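Local coordinates for protein myosin-2 (Saccharomyces cerevisiae, PDB 6IXO) that transports organelles and other cargo along actin cables, its globular tail, the part present here, binding cargo receptors, at residues G257-N261 and T289-Q294; A177-S181 and L245-F251. All blocks are in the same frame, centred on the assembly; numbering follows the deposited sequence.

Interaction 1. Residues G257-N261 and T289-Q294; sequences GLQLN and TAKLLQ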
loop_
_atom_site.group_PDB
_atom_site.type_symbol
_atom_site.label_atom_id
_atom_site.label_comp_id
_atom_site.label_asym_id
_atom_site.label_seq_id
_atom_site.Cartn_x
_atom_site.Cartn_y
_atom_site.Cartn_z
ATOM N N GLY A 257 -6.402 -21.739 21.012
ATOM C CA GLY A 257 -7.331 -20.605 20.954
ATOM C C GLY A 257 -6.856 -19.417 21.792
ATOM O O GLY A 257 -6.918 -18.242 21.371
ATOM N N LEU A 258 -6.357 -19.705 22.983
ATOM C CA LEU A 258 -5.844 -18.637 23.853
ATOM C C LEU A 258 -4.657 -17.942 23.137
ATOM O O LEU A 258 -4.553 -16.704 23.085
ATOM C CB LEU A 258 -5.393 -19.227 25.197
ATOM C CG LEU A 258 -4.962 -18.123 26.168
ATOM C CD1 LEU A 258 -6.172 -17.272 26.528
ATOM C CD2 LEU A 258 -4.294 -18.699 27.426
ATOM N N GLN A 259 -3.770 -18.743 22.549
ATOM C CA GLN A 259 -2.609 -18.164 21.859
ATOM C C GLN A 259 -2.994 -17.371 20.646
ATOM O O GLN A 259 -2.416 -16.292 20.394
ATOM C CB GLN A 259 -1.592 -19.230 21.456
ATOM C CG GLN A 259 -0.938 -19.784 22.704
ATOM C CD GLN A 259 0.054 -20.859 22.416
ATOM O OE1 GLN A 259 1.242 -20.578 22.293
ATOM N NE2 GLN A 259 -0.417 -22.108 22.304
ATOM N N LEU A 260 -3.943 -17.885 19.877
ATOM C CA LEU A 260 -4.468 -17.131 18.744
ATOM C C LEU A 260 -5.074 -15.794 19.216
ATOM O O LEU A 260 -4.886 -14.735 18.569
ATOM C CB LEU A 260 -5.502 -17.952 17.964
ATOM C CG LEU A 260 -6.175 -17.301 16.742
ATOM C CD1 LEU A 260 -5.100 -17.005 15.616
ATOM C CD2 LEU A 260 -7.278 -18.229 16.146
ATOM N N ASN A 261 -5.826 -15.840 20.311
ATOM C CA ASN A 261 -6.404 -14.632 20.905
ATOM C C ASN A 261 -5.290 -13.622 21.155
ATOM O O ASN A 261 -5.404 -12.464 20.743
ATOM C CB ASN A 261 -7.165 -14.973 22.211
ATOM C CG ASN A 261 -7.523 -13.726 23.032
ATOM O OD1 ASN A 261 -7.784 -12.682 22.493
ATOM N ND2 ASN A 261 -7.500 -13.850 24.340
ATOM N N THR A 289 -12.849 -16.975 15.399
ATOM C CA THR A 289 -12.290 -18.328 15.542
ATOM C C THR A 289 -11.667 -18.533 16.919
ATOM O O THR A 289 -11.907 -19.571 17.597
ATOM C CB THR A 289 -11.265 -18.595 14.446
ATOM O OG1 THR A 289 -11.969 -18.587 13.209
ATOM C CG2 THR A 289 -10.554 -19.977 14.616
ATOM N N ALA A 290 -10.870 -17.556 17.343
ATOM C CA ALA A 290 -10.291 -17.585 18.696
ATOM C C ALA A 290 -11.371 -17.739 19.739
ATOM O O ALA A 290 -11.223 -18.514 20.716
ATOM C CB ALA A 290 -9.462 -16.306 18.944
ATOM N N LYS A 291 -12.482 -17.014 19.578
ATOM C CA LYS A 291 -13.581 -17.146 20.576
ATOM C C LYS A 291 -14.147 -18.563 20.548
ATOM O O LYS A 291 -14.370 -19.195 21.579
ATOM C CB LYS A 291 -14.699 -16.147 20.313
ATOM C CG LYS A 291 -14.335 -14.713 20.746
ATOM C CD LYS A 291 -15.322 -13.658 20.236
ATOM C CE LYS A 291 -15.089 -12.275 20.868
ATOM N NZ LYS A 291 -13.660 -11.833 20.851
ATOM N N LEU A 292 -14.361 -19.071 19.341
ATOM C CA LEU A 292 -14.969 -20.382 19.179
ATOM C C LEU A 292 -14.111 -21.418 19.906
ATOM O O LEU A 292 -14.619 -22.363 20.536
ATOM C CB LEU A 292 -15.112 -20.729 17.682
ATOM C CG LEU A 292 -15.705 -22.114 17.332
ATOM C CD1 LEU A 292 -16.326 -22.099 15.950
ATOM C CD2 LEU A 292 -14.626 -23.204 17.347
ATOM N N LEU A 293 -12.802 -21.245 19.807
ATOM C CA LEU A 293 -11.869 -22.204 20.365
ATOM C C LEU A 293 -11.833 -22.124 21.895
ATOM O O LEU A 293 -11.321 -23.030 22.544
ATOM C CB LEU A 293 -10.487 -21.980 19.790
ATOM C CG LEU A 293 -10.328 -22.295 18.292
ATOM C CD1 LEU A 293 -8.845 -22.116 17.883
ATOM C CD2 LEU A 293 -10.770 -23.745 18.009
ATOM N N GLN A 294 -12.414 -21.070 22.452
ATOM C CA GLN A 294 -12.327 -20.860 23.895
ATOM C C GLN A 294 -13.616 -21.036 24.653
ATOM O O GLN A 294 -13.597 -21.428 25.844
ATOM C CB GLN A 294 -11.785 -19.444 24.171
ATOM C CG GLN A 294 -10.313 -19.289 23.794
ATOM C CD GLN A 294 -9.810 -17.893 24.031
ATOM O OE1 GLN A 294 -9.864 -17.044 23.146
ATOM N NE2 GLN A 294 -9.340 -17.637 25.243
#
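G257 lies against L293 and A290 with its backbone alone: L293 CB sits 3.6 Å from G257 CA, and the CD1 branch of L293 reaches the same alpha carbon. The CA atoms of G257 and A290 are 4.8 Å apart, and at this spacing a CB on G257 would run into L293 CB. A290 CB faces helix 254-273, touching the backbone N of N261, 3.9 Å away, and the side chain of L260, whose CD2 stands 4.0 Å from A290 CB. With CG anti to the backbone N (chi1 179°), L260 lays this branch against the backbone N of A290, L260 CD2 to A290 N being 3.8 Å, and against T289 CG2. These are two helices of the all-helical DIL region of the cargo-binding tail, crossing nearly antiparallel at 151° with local axes 8.2 Å apart. At the more exposed margin, Q294 runs extended beyond CG and lies over the G257 peptide, Q294 CG being 4.0 Å from G257 C, while its side chain meets that of N261 at roughly a right angle. Shortened to alanine, this position would probably lose the cover over the G257 peptide and open a gap beside N261. Further out, T289 OG1 bonds to H285 O within its own helix, which keeps the methyl CG2 turned to L260. Behind them, F242 of helix 223-247 packs on T289, and L252 packs on L293.

Interaction 2. Residues A177-S181 and L245-F251; sequences AVVIS and LIMKRNF. With SO4 (sulfate ion), chain C.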
loop_
_atom_site.group_PDB
_atom_site.type_symbol
_atom_site.label_atom_id
_atom_site.label_comp_id
_atom_site.label_asym_id
_atom_site.label_seq_id
_atom_site.Cartn_x
_atom_site.Cartn_y
_atom_site.Cartn_z
ATOM N N ALA A 177 3.431 -16.265 11.912
ATOM C CA ALA A 177 3.315 -15.392 13.088
ATOM C C ALA A 177 1.959 -15.534 13.796
ATOM O O ALA A 177 1.893 -15.635 15.024
ATOM C CB ALA A 177 3.533 -13.937 12.657
ATOM N N VAL A 178 0.875 -15.514 13.029
ATOM C CA VAL A 178 -0.468 -15.547 13.620
ATOM C C VAL A 178 -0.879 -16.963 14.032
ATOM O O VAL A 178 -1.346 -17.179 15.136
ATOM C CB VAL A 178 -1.501 -14.962 12.639
ATOM C CG1 VAL A 178 -2.929 -15.143 13.130
ATOM C CG2 VAL A 178 -1.200 -13.441 12.378
ATOM N N VAL A 179 -0.688 -17.921 13.116
ATOM C CA VAL A 179 -1.264 -19.265 13.273
ATOM C C VAL A 179 -0.352 -20.211 14.034
ATOM O O VAL A 179 -0.796 -20.998 14.858
ATOM C CB VAL A 179 -1.609 -19.852 11.873
ATOM C CG1 VAL A 179 -2.166 -21.261 11.991
ATOM C CG2 VAL A 179 -2.655 -18.957 11.187
ATOM N N ILE A 180 0.934 -20.146 13.753
ATOM C CA ILE A 180 1.864 -21.160 14.241
ATOM C C ILE A 180 2.688 -20.704 15.456
ATOM O O ILE A 180 2.827 -21.460 16.406
ATOM C CB ILE A 180 2.865 -21.595 13.109
ATOM C CG1 ILE A 180 2.109 -22.149 11.900
ATOM C CG2 ILE A 180 3.884 -22.630 13.648
ATOM C CD1 ILE A 180 1.374 -23.482 12.197
ATOM N N SER A 181 3.278 -19.499 15.406
ATOM C CA SER A 181 4.191 -19.053 16.485
ATOM C C SER A 181 3.455 -18.963 17.820
ATOM O O SER A 181 2.301 -18.536 17.890
ATOM C CB SER A 181 4.840 -17.689 16.196
ATOM O OG SER A 181 3.947 -16.627 16.502
ATOM N N LEU A 245 -5.999 -22.051 9.326
ATOM C CA LEU A 245 -6.535 -22.586 10.552
ATOM C C LEU A 245 -7.614 -23.618 10.280
ATOM O O LEU A 245 -7.662 -24.670 10.908
ATOM C CB LEU A 245 -7.105 -21.456 11.418
ATOM C CG LEU A 245 -6.070 -20.662 12.172
ATOM C CD1 LEU A 245 -6.683 -19.264 12.582
ATOM C CD2 LEU A 245 -5.653 -21.431 13.428
ATOM N N ILE A 246 -8.500 -23.334 9.334
ATOM C CA ILE A 246 -9.676 -24.201 9.229
ATOM C C ILE A 246 -9.337 -25.585 8.620
ATOM O O ILE A 246 -10.124 -26.550 8.744
ATOM C CB ILE A 246 -10.808 -23.517 8.395
ATOM C CG1 ILE A 246 -12.150 -24.204 8.727
ATOM C CG2 ILE A 246 -10.448 -23.458 6.864
ATOM C CD1 ILE A 246 -13.371 -23.502 8.248
ATOM N N MET A 247 -8.179 -25.690 7.970
ATOM C CA MET A 247 -7.745 -27.015 7.445
ATOM C C MET A 247 -7.085 -27.911 8.495
ATOM O O MET A 247 -6.857 -29.087 8.256
ATOM C CB MET A 247 -6.758 -26.818 6.294
ATOM C CG MET A 247 -7.354 -26.108 5.094
ATOM S SD MET A 247 -6.267 -26.157 3.637
ATOM C CE MET A 247 -5.030 -24.951 4.125
ATOM N N LYS A 248 -6.726 -27.358 9.655
ATOM C CA LYS A 248 -5.869 -28.120 10.550
ATOM C C LYS A 248 -6.703 -29.073 11.403
ATOM O O LYS A 248 -7.650 -28.663 12.058
ATOM C CB LYS A 248 -5.033 -27.184 11.434
ATOM C CG LYS A 248 -3.967 -26.448 10.562
ATOM C CD LYS A 248 -3.079 -25.549 11.407
ATOM C CE LYS A 248 -2.087 -24.794 10.500
ATOM N NZ LYS A 248 -1.017 -25.685 9.979
ATOM N N ARG A 249 -6.372 -30.349 11.348
ATOM C CA ARG A 249 -7.234 -31.350 11.987
ATOM C C ARG A 249 -6.671 -31.872 13.278
ATOM O O ARG A 249 -7.370 -32.533 14.087
ATOM C CB ARG A 249 -7.498 -32.510 11.001
ATOM C CG ARG A 249 -8.350 -32.012 9.876
ATOM C CD ARG A 249 -8.608 -33.037 8.843
ATOM N NE ARG A 249 -9.595 -33.981 9.339
ATOM C CZ ARG A 249 -10.357 -34.711 8.537
ATOM N NH1 ARG A 249 -11.235 -35.570 9.046
ATOM N NH2 ARG A 249 -10.234 -34.567 7.220
ATOM N N ASN A 250 -5.409 -31.586 13.534
ATOM C CA ASN A 250 -4.922 -32.065 14.844
ATOM C C ASN A 250 -4.213 -30.910 15.564
ATOM O O ASN A 250 -3.033 -31.012 15.912
ATOM C CB ASN A 250 -3.995 -33.275 14.650
ATOM C CG ASN A 250 -3.493 -33.829 15.955
ATOM O OD1 ASN A 250 -4.137 -33.662 16.987
ATOM N ND2 ASN A 250 -2.332 -34.480 15.925
ATOM N N PHE A 251 -4.934 -29.806 15.782
ATOM C CA PHE A 251 -4.263 -28.558 16.117
ATOM C C PHE A 251 -5.132 -27.603 16.914
ATOM O O PHE A 251 -4.658 -26.930 17.829
ATOM C CB PHE A 251 -3.822 -27.904 14.801
ATOM C CG PHE A 251 -3.051 -26.617 14.952
ATOM C CD1 PHE A 251 -1.676 -26.633 15.165
ATOM C CD2 PHE A 251 -3.698 -25.382 14.807
ATOM C CE1 PHE A 251 -0.955 -25.431 15.247
ATOM C CE2 PHE A 251 -2.979 -24.187 14.861
ATOM C CZ PHE A 251 -1.601 -24.221 15.074
HETATM S S SO4 C . -13.185 -35.707 5.996
HETATM O O1 SO4 C . -14.274 -36.169 5.139
HETATM O O2 SO4 C . -12.695 -36.813 6.813
HETATM O O3 SO4 C . -12.098 -35.189 5.173
HETATM O O4 SO4 C . -13.667 -34.641 6.869
#
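V179 overlaps L245 with both of its methyls, V179 CG1 lying 3.8 Å from L245 CD2 and CG2 resting against L245 CG as the two side chains run alongside one another but head opposite ways. The contact joins the end of the long helix 134-180, widened by a pi-type turn at 177-180, to the point where helix 223-247 gives way to a loop, within the all-helical Dilute region of the tail. V179 CG1 also touches the aliphatic part of K248, whose CE is 3.8 Å away. K248 in turn lays its CD above one face of the F251 ring, nearer its edge than its centre, before bending at chi4 (-73°) to bring NZ beside I180 CD1. The ring, its CG anti to the backbone N (chi1 -178°), points its edge at the V179 carbonyl: V179 O lies in the ring plane, 3.3 Å from F251 CZ. Nearby, R256 donates from NH1 to the I180 carbonyl and also packs on F251. On the far side of the loop, R249 grips a sulfate, probably from the crystallisation liquor, through two hydrogen bonds, NH1 to O2 at 2.9 Å and NH2 to O3 at 2.8 Å.

In the fold
The two contacts adjoin, their centres about 11 Å apart, and L260 joins them: its CD2 packs 3.8 Å from L245 CD1, while its CD1 comes close to the V178 carbonyl. Helices 223-247 and 254-273 follow each other in the chain, and the contacts lie in series, interaction 2 closing before interaction 1 opens. Interaction 1 is the more buried, a close helix-helix packing of small residues and leucines with a polar margin at N261 and Q294. Interaction 2 is partly buried and joins a helix end to a helix-to-loop junction, mixing aliphatic packing with a lysine chain and an aromatic edge, and its loop carries the exposed R249.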